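Local coordinates for methyl-accepting chemotaxis protein (Vibrio parahaemolyticus, PDB 4EXO) that binds pyruvic acid in its periplasmic PAS-like Cache domain and probably relays ligand binding to the bacterial chemotaxis machinery, at residues K16-Y21 and L138-Y143; S40-A45 and Q132-V137; E55-F60 and W113-I118. All blocks are in the same frame, centred on the assembly; numbering follows the deposited sequence. Where two conformers were deposited one is given.

Interaction 1: K16-Y21 and L138-Y143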
loop_
_atom_site.group_PDB
_atom_site.type_symbol
_atom_site.label_atom_id
_atom_site.label_comp_id
_atom_site.label_asym_id
_atom_site.label_seq_id
_atom_site.Cartn_x
_atom_site.Cartn_y
_atom_site.Cartn_z
ATOM N N LYS A 16 -9.775 8.469 -2.752
ATOM C CA LYS A 16 -8.866 7.960 -3.788
ATOM C C LYS A 16 -7.692 7.184 -3.160
ATOM O O LYS A 16 -7.303 6.103 -3.634
ATOM C CB LYS A 16 -8.354 9.126 -4.640
ATOM C CG LYS A 16 -7.677 8.698 -5.934
ATOM C CD LYS A 16 -7.558 9.930 -6.900
ATOM C CE LYS A 16 -7.047 9.534 -8.292
ATOM N NZ LYS A 16 -5.626 9.020 -8.261
ATOM N N GLU A 17 -7.133 7.735 -2.084
ATOM C CA GLU A 17 -6.036 7.082 -1.346
ATOM C C GLU A 17 -6.507 5.713 -0.806
ATOM O O GLU A 17 -5.801 4.709 -0.911
ATOM C CB GLU A 17 -5.593 7.968 -0.166
ATOM C CG GLU A 17 -4.809 9.232 -0.565
ATOM C CD GLU A 17 -4.776 10.330 0.510
ATOM O OE1 GLU A 17 -4.821 10.017 1.711
ATOM O OE2 GLU A 17 -4.700 11.542 0.147
ATOM N N LEU A 18 -7.690 5.693 -0.205
ATOM C CA LEU A 18 -8.217 4.458 0.369
ATOM C C LEU A 18 -8.328 3.360 -0.688
ATOM O O LEU A 18 -8.021 2.207 -0.431
ATOM C CB LEU A 18 -9.568 4.722 1.046
ATOM C CG LEU A 18 -9.475 5.409 2.430
ATOM C CD1 LEU A 18 -10.846 5.868 2.824
ATOM C CD2 LEU A 18 -8.912 4.397 3.467
ATOM N N LYS A 19 -8.807 3.704 -1.872
ATOM C CA LYS A 19 -8.894 2.701 -2.953
ATOM C C LYS A 19 -7.517 2.136 -3.341
ATOM O O LYS A 19 -7.375 0.942 -3.599
ATOM C CB LYS A 19 -9.665 3.264 -4.160
ATOM C CG LYS A 19 -11.177 3.405 -3.821
ATOM C CD LYS A 19 -12.018 3.814 -5.003
ATOM C CE LYS A 19 -13.517 3.523 -4.736
ATOM N NZ LYS A 19 -14.002 2.118 -5.102
ATOM N N ALA A 20 -6.506 2.991 -3.359
ATOM C CA ALA A 20 -5.111 2.578 -3.611
ATOM C C ALA A 20 -4.578 1.668 -2.513
ATOM O O ALA A 20 -3.988 0.614 -2.784
ATOM C CB ALA A 20 -4.180 3.821 -3.755
ATOM N N TYR A 21 -4.753 2.078 -1.263
ATOM C CA TYR A 21 -4.277 1.248 -0.145
ATOM C C TYR A 21 -4.964 -0.100 -0.158
ATOM O O TYR A 21 -4.317 -1.119 0.087
ATOM C CB TYR A 21 -4.585 1.936 1.198
ATOM C CG TYR A 21 -3.910 3.314 1.364
ATOM C CD1 TYR A 21 -2.641 3.546 0.847
ATOM C CD2 TYR A 21 -4.544 4.342 2.063
ATOM C CE1 TYR A 21 -2.000 4.768 1.010
ATOM C CE2 TYR A 21 -3.918 5.577 2.239
ATOM C CZ TYR A 21 -2.654 5.776 1.714
ATOM O OH TYR A 21 -2.036 6.996 1.855
ATOM N N LEU A 138 -12.843 -7.104 3.806
ATOM C CA LEU A 138 -11.512 -6.577 4.181
ATOM C C LEU A 138 -11.597 -5.053 4.122
ATOM O O LEU A 138 -12.020 -4.519 3.107
ATOM C CB LEU A 138 -10.465 -7.065 3.179
ATOM C CG LEU A 138 -9.013 -6.557 3.336
ATOM C CD1 LEU A 138 -8.431 -7.022 4.693
ATOM C CD2 LEU A 138 -8.112 -7.031 2.177
ATOM N N GLY A 139 -11.162 -4.369 5.179
ATOM C CA GLY A 139 -11.354 -2.919 5.274
ATOM C C GLY A 139 -10.146 -2.178 5.821
ATOM O O GLY A 139 -9.281 -2.783 6.444
ATOM N N THR A 140 -10.106 -0.872 5.587
ATOM C CA THR A 140 -9.143 -0.001 6.224
ATOM C C THR A 140 -9.850 1.351 6.350
ATOM O O THR A 140 -11.077 1.437 6.159
ATOM C CB THR A 140 -7.789 0.090 5.427
ATOM O OG1 THR A 140 -6.887 0.955 6.162
ATOM C CG2 THR A 140 -7.994 0.691 4.034
ATOM N N GLY A 141 -9.125 2.410 6.688
ATOM C CA GLY A 141 -9.797 3.707 6.887
ATOM C C GLY A 141 -8.814 4.827 7.124
ATOM O O GLY A 141 -7.620 4.584 7.339
ATOM N N ILE A 142 -9.313 6.058 7.030
ATOM C CA ILE A 142 -8.538 7.259 7.379
ATOM C C ILE A 142 -9.296 8.008 8.482
ATOM O O ILE A 142 -10.537 8.053 8.458
ATOM C CB ILE A 142 -8.321 8.144 6.135
ATOM C CG1 ILE A 142 -7.478 7.380 5.105
ATOM C CG2 ILE A 142 -7.664 9.471 6.484
ATOM C CD1 ILE A 142 -7.217 8.147 3.847
ATOM N N TYR A 143 -8.581 8.598 9.437
ATOM C CA TYR A 143 -9.273 9.312 10.529
ATOM C C TYR A 143 -9.546 10.755 10.114
ATOM O O TYR A 143 -8.722 11.386 9.471
ATOM C CB TYR A 143 -8.488 9.195 11.847
ATOM C CG TYR A 143 -8.552 7.753 12.354
ATOM C CD1 TYR A 143 -9.548 7.363 13.269
ATOM C CD2 TYR A 143 -7.674 6.780 11.888
ATOM C CE1 TYR A 143 -9.649 6.052 13.707
ATOM C CE2 TYR A 143 -7.767 5.456 12.321
ATOM C CZ TYR A 143 -8.744 5.099 13.228
ATOM O OH TYR A 143 -8.839 3.792 13.668
#
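L18 lies across the strand at G141, its CD2 methyl resting on the strand backbone, 3.6 Å from G141 CA. The same methyl reaches the residues before and after G141: T140 CG2 is 3.9 Å from L18 CD2, and I142 CG1 is 3.7 Å from it. With CG anti to its own carbonyl carbon (chi1 -77°), L18 leaves the helix toward the strand, and its branch ends between the T140 and I142 side chains, which both point toward the helix. T140 has its CG2 methyl turned to L18, while its hydroxyl is hydrogen-bonded to Y59 O. The I142 tip runs further toward the helix: I142 CD1 comes 3.8 Å from L18 CG and 3.7 Å from E17 OE1, whose charge is held in a salt bridge with R14. Beside it, the Y21 ring offers its edge to I142, with CE2 4.5 Å from CD1. No hydrogen bond joins the segments, so apolar packing carries the contact. The axes of segments 16-21 and 138-143 approach to 8.9 Å, with 146° between their directions, so helix and strand run roughly antiparallel. This is long helix 2-28 lying over strand 136-143 of the antiparallel sheet. F108 and Y127 of strands 108-115 and 120-131 also touch L18, and on the helix itself A20 and Y21 pack against Y21 and A20 of the second subunit.

Interaction 2: S40-A45 and Q132-V137; sequences SNKQAA and QKWDWV
K42 CB begins near the rim of W136, 4.1 Å from W136 CZ2. Next, CG stands over the face of W134, 3.6 Å from the centroid of its five-membered ring and only 13° off the ring normal, which defines a CH-pi contact. CD lifts off, 4.4 Å from W134 CD1, and CE returns to 3.7 Å from W134 CG; the lysine chain runs back over the indole, from the shared CD2-CE2 bond toward W134 CB. NZ ends 3.0 Å from a water oxygen that also accepts the W136 NE1 hydrogen, in the plane of the indole. An extended chain beyond CG makes this span possible.

The two tryptophans flank D135, whose backbone is in the left-handed region (phi 49°, psi 49°). D135 and W136 fit a G1 beta bulge where strand 120-131 turns back into antiparallel strand 136-143. Across this turn the indoles meet, W134 CE3 lying 3.5 Å above the plane of W136, toward the rim. On the start of helix 42-51, A45 CB meets the W134 edge, 3.5 Å from CZ3. W134 NE1 is hydrogen-bonded to D36 OD2, and Y33 meets the same indole edge-to-face, while K42 O approaches the edge of W136 at CH2.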
loop_
_atom_site.group_PDB
_atom_site.type_symbol
_atom_site.label_atom_id
_atom_site.label_comp_id
_atom_site.label_asym_id
_atom_site.label_seq_id
_atom_site.Cartn_x
_atom_site.Cartn_y
_atom_site.Cartn_z
ATOM N N SER A 40 -6.573 -23.075 3.064
ATOM C CA SER A 40 -5.169 -23.394 3.360
ATOM C C SER A 40 -4.268 -22.171 3.578
ATOM O O SER A 40 -3.342 -22.210 4.390
ATOM C CB SER A 40 -4.551 -24.280 2.254
ATOM O OG SER A 40 -4.593 -23.650 0.966
ATOM N N ASN A 41 -4.539 -21.090 2.857
ATOM C CA ASN A 41 -3.614 -19.957 2.836
ATOM C C ASN A 41 -4.090 -18.754 3.654
ATOM O O ASN A 41 -3.419 -17.714 3.670
ATOM C CB ASN A 41 -3.364 -19.533 1.381
ATOM C CG ASN A 41 -2.410 -20.473 0.659
ATOM O OD1 ASN A 41 -1.588 -21.161 1.291
ATOM N ND2 ASN A 41 -2.497 -20.493 -0.670
ATOM N N LYS A 42 -5.237 -18.894 4.323
ATOM C CA LYS A 42 -5.834 -17.772 5.056
ATOM C C LYS A 42 -4.902 -17.296 6.160
ATOM O O LYS A 42 -4.726 -16.081 6.358
ATOM C CB LYS A 42 -7.168 -18.170 5.674
ATOM C CG LYS A 42 -8.353 -18.189 4.746
ATOM C CD LYS A 42 -9.519 -18.701 5.580
ATOM C CE LYS A 42 -10.851 -18.319 5.058
ATOM N NZ LYS A 42 -11.897 -18.909 5.996
ATOM N N GLN A 43 -4.289 -18.247 6.876
ATOM C CA GLN A 43 -3.404 -17.888 7.967
ATOM C C GLN A 43 -2.218 -17.071 7.467
ATOM O O GLN A 43 -1.844 -16.058 8.079
ATOM C CB GLN A 43 -2.919 -19.125 8.746
ATOM C CG GLN A 43 -1.965 -18.791 9.862
ATOM C CD GLN A 43 -2.632 -17.930 10.958
ATOM O OE1 GLN A 43 -3.781 -18.173 11.344
ATOM N NE2 GLN A 43 -1.906 -16.910 11.443
ATOM N N ALA A 44 -1.615 -17.514 6.370
ATOM C CA ALA A 44 -0.481 -16.776 5.801
ATOM C C ALA A 44 -0.885 -15.368 5.299
ATOM O O ALA A 44 -0.102 -14.397 5.404
ATOM C CB ALA A 44 0.170 -17.595 4.664
ATOM N N ALA A 45 -2.087 -15.272 4.726
ATOM C CA ALA A 45 -2.604 -13.970 4.279
ATOM C C ALA A 45 -2.882 -13.055 5.471
ATOM O O ALA A 45 -2.587 -11.864 5.417
ATOM C CB ALA A 45 -3.855 -14.145 3.436
ATOM N N GLN A 132 -14.804 -12.825 -1.893
ATOM C CA GLN A 132 -15.856 -13.825 -1.684
ATOM C C GLN A 132 -15.350 -15.242 -1.373
ATOM O O GLN A 132 -16.024 -15.997 -0.656
ATOM C CB GLN A 132 -16.813 -13.833 -2.884
ATOM C CG GLN A 132 -16.125 -14.163 -4.196
ATOM C CD GLN A 132 -16.094 -15.675 -4.485
ATOM O OE1 GLN A 132 -16.729 -16.491 -3.775
ATOM N NE2 GLN A 132 -15.336 -16.052 -5.515
ATOM N N LYS A 133 -14.171 -15.603 -1.888
ATOM C CA LYS A 133 -13.630 -16.965 -1.723
ATOM C C LYS A 133 -13.448 -17.308 -0.260
ATOM O O LYS A 133 -13.716 -18.429 0.158
ATOM C CB LYS A 133 -12.287 -17.107 -2.433
ATOM C CG LYS A 133 -11.728 -18.538 -2.400
ATOM C CD LYS A 133 -10.354 -18.652 -3.103
ATOM C CE LYS A 133 -10.380 -18.175 -4.528
ATOM N NZ LYS A 133 -9.050 -18.543 -5.163
ATOM N N TRP A 134 -13.020 -16.308 0.518
ATOM C CA TRP A 134 -12.855 -16.448 1.958
ATOM C C TRP A 134 -13.981 -15.863 2.834
ATOM O O TRP A 134 -13.909 -15.975 4.067
ATOM C CB TRP A 134 -11.514 -15.820 2.343
ATOM C CG TRP A 134 -10.369 -16.623 1.849
ATOM C CD1 TRP A 134 -10.411 -17.903 1.342
ATOM C CD2 TRP A 134 -9.007 -16.232 1.839
ATOM N NE1 TRP A 134 -9.143 -18.319 1.004
ATOM C CE2 TRP A 134 -8.263 -17.308 1.304
ATOM C CE3 TRP A 134 -8.336 -15.065 2.223
ATOM C CZ2 TRP A 134 -6.873 -17.254 1.156
ATOM C CZ3 TRP A 134 -6.954 -15.016 2.071
ATOM C CH2 TRP A 134 -6.242 -16.096 1.540
ATOM N N ASP A 135 -15.007 -15.287 2.201
ATOM C CA ASP A 135 -16.058 -14.509 2.852
ATOM C C ASP A 135 -15.404 -13.471 3.789
ATOM O O ASP A 135 -15.763 -13.387 4.965
ATOM C CB ASP A 135 -17.029 -15.412 3.652
ATOM C CG ASP A 135 -18.252 -14.678 4.147
ATOM O OD1 ASP A 135 -18.778 -13.806 3.416
ATOM O OD2 ASP A 135 -18.720 -14.975 5.292
ATOM N N TRP A 136 -14.428 -12.724 3.278
ATOM C CA TRP A 136 -13.840 -11.619 4.043
ATOM C C TRP A 136 -14.289 -10.301 3.463
ATOM O O TRP A 136 -14.085 -10.030 2.271
ATOM C CB TRP A 136 -12.314 -11.651 4.049
ATOM C CG TRP A 136 -11.685 -12.718 4.906
ATOM C CD1 TRP A 136 -12.317 -13.643 5.699
ATOM C CD2 TRP A 136 -10.284 -12.949 5.058
ATOM N NE1 TRP A 136 -11.384 -14.441 6.331
ATOM C CE2 TRP A 136 -10.129 -14.045 5.933
ATOM C CE3 TRP A 136 -9.139 -12.333 4.534
ATOM C CZ2 TRP A 136 -8.866 -14.516 6.325
ATOM C CZ3 TRP A 136 -7.883 -12.827 4.896
ATOM C CH2 TRP A 136 -7.762 -13.899 5.778
ATOM N N VAL A 137 -14.861 -9.478 4.339
ATOM C CA VAL A 137 -15.025 -8.052 4.102
ATOM C C VAL A 137 -13.768 -7.428 4.696
ATOM O O VAL A 137 -13.635 -7.314 5.929
ATOM C CB VAL A 137 -16.288 -7.522 4.795
ATOM C CG1 VAL A 137 -16.401 -5.992 4.619
ATOM C CG2 VAL A 137 -17.542 -8.205 4.230
HETATM O O HOH W 1 -11.503 -16.762 8.115
#

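Interaction 3: E55-F60 and W113-I118; sequences ESDGYF and WHKPTI. With PYR (pyruvic acid), chain B.
The W113 indole presents one face to pyruvic acid, whose C atom lies 3.3 Å above the ring plane, displaced toward the rim; a water sits at the indole edge, in plane. Y59 meets the ligand differently: the OXT oxygen lies at the edge of its ring, in plane, and Y59 OH donates to it over 2.6 Å. Y59 and W113 run at about a right angle, and the ligand carboxylate has the indole over it and the phenol's hydrogen bond at OXT. With CG between the backbone N and the carbonyl carbon (chi1 63°), the tyrosine ring is directed toward W113 and the ligand. The same water donates to Y59 OH at 2.8 Å and is 2.9 Å from H114 ND1, tying the phenol to the strand, while P116 CG packs 3.9 Å from Y59 CE2.

A second polar grip lies beyond the proline. D57, within a type I turn from E55 to G58, uses both carboxylate oxygens, each through its syn lone pair: T117 N donates to OD1 (2.8 Å, N-H...O angle 151°) and T117 OG1 donates to OD2 (2.6 Å). This two-point hold would fix the rotation of the carboxylate. K115 NZ is too far for a salt bridge, 4.5 Å from D57 OD2, and pairs with D145 instead. The S56 CB methylene touches the T117 CG2 methyl.

Y63, H72 and K124 also hydrogen-bond the pyruvic acid. Together with Y59 and W113 they belong to the ligand pocket of a single Cache domain, a PAS-like sensor fold, to which the loop before strand 61-63 gives Y59 and strand 108-115 gives W113, the sheet and helix 94-104 supplying the rest.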
loop_
_atom_site.group_PDB
_atom_site.type_symbol
_atom_site.label_atom_id
_atom_site.label_comp_id
_atom_site.label_asym_id
_atom_site.label_seq_id
_atom_site.Cartn_x
_atom_site.Cartn_y
_atom_site.Cartn_z
ATOM N N GLU A 55 0.425 4.323 7.595
ATOM C CA GLU A 55 0.824 5.277 8.635
ATOM C C GLU A 55 0.456 4.593 9.955
ATOM O O GLU A 55 -0.137 3.505 9.971
ATOM C CB GLU A 55 0.123 6.636 8.488
ATOM C CG GLU A 55 -1.423 6.545 8.495
ATOM C CD GLU A 55 -2.097 7.915 8.351
ATOM O OE1 GLU A 55 -1.989 8.732 9.291
ATOM O OE2 GLU A 55 -2.735 8.167 7.306
ATOM N N SER A 56 0.830 5.197 11.073
ATOM C CA SER A 56 0.549 4.584 12.372
ATOM C C SER A 56 -0.930 4.232 12.561
ATOM O O SER A 56 -1.265 3.160 13.137
ATOM C CB SER A 56 1.037 5.484 13.512
ATOM O OG SER A 56 2.459 5.404 13.578
ATOM N N ASP A 57 -1.808 5.070 12.003
ATOM C CA ASP A 57 -3.258 4.846 12.145
ATOM C C ASP A 57 -3.868 4.134 10.932
ATOM O O ASP A 57 -5.077 4.081 10.807
ATOM C CB ASP A 57 -3.958 6.190 12.317
ATOM C CG ASP A 57 -3.665 6.821 13.682
ATOM O OD1 ASP A 57 -3.698 6.087 14.684
ATOM O OD2 ASP A 57 -3.416 8.039 13.744
ATOM N N GLY A 58 -3.022 3.631 10.046
ATOM C CA GLY A 58 -3.461 3.130 8.739
ATOM C C GLY A 58 -3.238 1.636 8.653
ATOM O O GLY A 58 -2.123 1.200 8.365
ATOM N N TYR A 59 -4.299 0.840 8.879
ATOM C CA TYR A 59 -4.173 -0.613 9.048
ATOM C C TYR A 59 -5.408 -1.337 8.513
ATOM O O TYR A 59 -6.434 -0.690 8.217
ATOM C CB TYR A 59 -4.029 -0.952 10.566
ATOM C CG TYR A 59 -5.274 -0.559 11.371
ATOM C CD1 TYR A 59 -6.336 -1.454 11.527
ATOM C CD2 TYR A 59 -5.397 0.730 11.927
ATOM C CE1 TYR A 59 -7.504 -1.105 12.261
ATOM C CE2 TYR A 59 -6.551 1.119 12.675
ATOM C CZ TYR A 59 -7.600 0.173 12.831
ATOM O OH TYR A 59 -8.725 0.528 13.539
ATOM N N PHE A 60 -5.306 -2.669 8.404
ATOM C CA PHE A 60 -6.417 -3.507 7.938
ATOM C C PHE A 60 -7.160 -4.256 9.043
ATOM O O PHE A 60 -6.564 -4.640 10.083
ATOM C CB PHE A 60 -5.910 -4.563 6.956
ATOM C CG PHE A 60 -5.476 -4.007 5.648
ATOM C CD1 PHE A 60 -6.417 -3.666 4.674
ATOM C CD2 PHE A 60 -4.121 -3.837 5.378
ATOM C CE1 PHE A 60 -6.028 -3.155 3.437
ATOM C CE2 PHE A 60 -3.691 -3.320 4.125
ATOM C CZ PHE A 60 -4.647 -2.962 3.151
ATOM N N TRP A 113 -14.155 4.929 15.715
ATOM C CA TRP A 113 -13.456 3.735 16.133
ATOM C C TRP A 113 -12.198 4.169 16.902
ATOM O O TRP A 113 -11.692 5.306 16.746
ATOM C CB TRP A 113 -13.065 2.876 14.913
ATOM C CG TRP A 113 -12.736 1.457 15.290
ATOM C CD1 TRP A 113 -11.492 0.957 15.631
ATOM C CD2 TRP A 113 -13.653 0.356 15.386
ATOM N NE1 TRP A 113 -11.598 -0.381 15.938
ATOM C CE2 TRP A 113 -12.903 -0.781 15.771
ATOM C CE3 TRP A 113 -15.046 0.222 15.162
ATOM C CZ2 TRP A 113 -13.486 -2.041 15.975
ATOM C CZ3 TRP A 113 -15.625 -1.046 15.354
ATOM C CH2 TRP A 113 -14.845 -2.160 15.739
ATOM N N HIS A 114 -11.678 3.251 17.705
ATOM C CA HIS A 114 -10.362 3.438 18.329
ATOM C C HIS A 114 -9.360 3.952 17.275
ATOM O O HIS A 114 -9.246 3.403 16.179
ATOM C CB HIS A 114 -9.891 2.100 18.882
ATOM C CG HIS A 114 -8.464 2.094 19.359
ATOM N ND1 HIS A 114 -7.418 1.663 18.570
ATOM C CD2 HIS A 114 -7.931 2.385 20.569
ATOM C CE1 HIS A 114 -6.294 1.712 19.267
ATOM N NE2 HIS A 114 -6.583 2.129 20.492
ATOM N N LYS A 115 -8.631 5.005 17.625
ATOM C CA LYS A 115 -7.577 5.536 16.774
ATOM C C LYS A 115 -6.213 5.251 17.466
ATOM O O LYS A 115 -5.964 5.766 18.562
ATOM C CB LYS A 115 -7.774 7.050 16.632
ATOM C CG LYS A 115 -6.701 7.751 15.797
ATOM C CD LYS A 115 -7.049 9.243 15.609
ATOM C CE LYS A 115 -5.978 9.950 14.793
ATOM N NZ LYS A 115 -6.283 11.412 14.561
ATOM N N PRO A 116 -5.353 4.412 16.851
ATOM C CA PRO A 116 -4.117 3.980 17.531
ATOM C C PRO A 116 -3.301 5.108 18.137
ATOM O O PRO A 116 -2.865 4.983 19.301
ATOM C CB PRO A 116 -3.346 3.243 16.431
ATOM C CG PRO A 116 -4.502 2.549 15.627
ATOM C CD PRO A 116 -5.601 3.652 15.599
ATOM N N THR A 117 -3.085 6.198 17.407
ATOM C CA THR A 117 -2.131 7.211 17.885
ATOM C C THR A 117 -2.603 8.001 19.122
ATOM O O THR A 117 -1.809 8.763 19.688
ATOM C CB THR A 117 -1.701 8.208 16.770
ATOM O OG1 THR A 117 -2.855 8.840 16.194
ATOM C CG2 THR A 117 -0.865 7.503 15.666
ATOM N N ILE A 118 -3.877 7.873 19.512
ATOM C CA ILE A 118 -4.391 8.530 20.739
ATOM C C ILE A 118 -5.081 7.551 21.685
ATOM O O ILE A 118 -5.575 7.942 22.754
ATOM C CB ILE A 118 -5.373 9.718 20.435
ATOM C CG1 ILE A 118 -6.615 9.227 19.644
ATOM C CG2 ILE A 118 -4.631 10.840 19.697
ATOM C CD1 ILE A 118 -7.742 10.342 19.434
HETATM C C PYR B . -11.858 -0.891 12.529
HETATM O O PYR B . -12.085 0.315 12.052
HETATM O OXT PYR B . -10.680 -1.152 13.061
HETATM C CA PYR B . -12.855 -1.893 12.488
HETATM O O3 PYR B . -12.546 -3.036 12.975
HETATM C CB PYR B . -14.262 -1.685 11.939
HETATM O O HOH W 2 -8.146 0.200 16.222
#

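The contacts close concentric sequence spans: 16-21 pairs with 138-143 outermost, 40-45 with 132-137 within it, and 55-60 with 113-118 innermost. Interaction 2 takes the turn and first residues of strand 136-143, interaction 1 its continuation, their centres about 19 Å apart, so helix 42-51 is met at the strand's start and helix 2-28 further along. Interaction 3, centred about 12 Å from interaction 1 and 23 Å from interaction 2, reaches the same sheet from the ligand side. It touches interaction 1 directly, as Y143 OH lies 2.6 Å from H114 O. Segments of interactions 1 and 3 also pack against the second subunit, and interaction 1 links the pocket-bearing sheet to helix 2-28 at that interface.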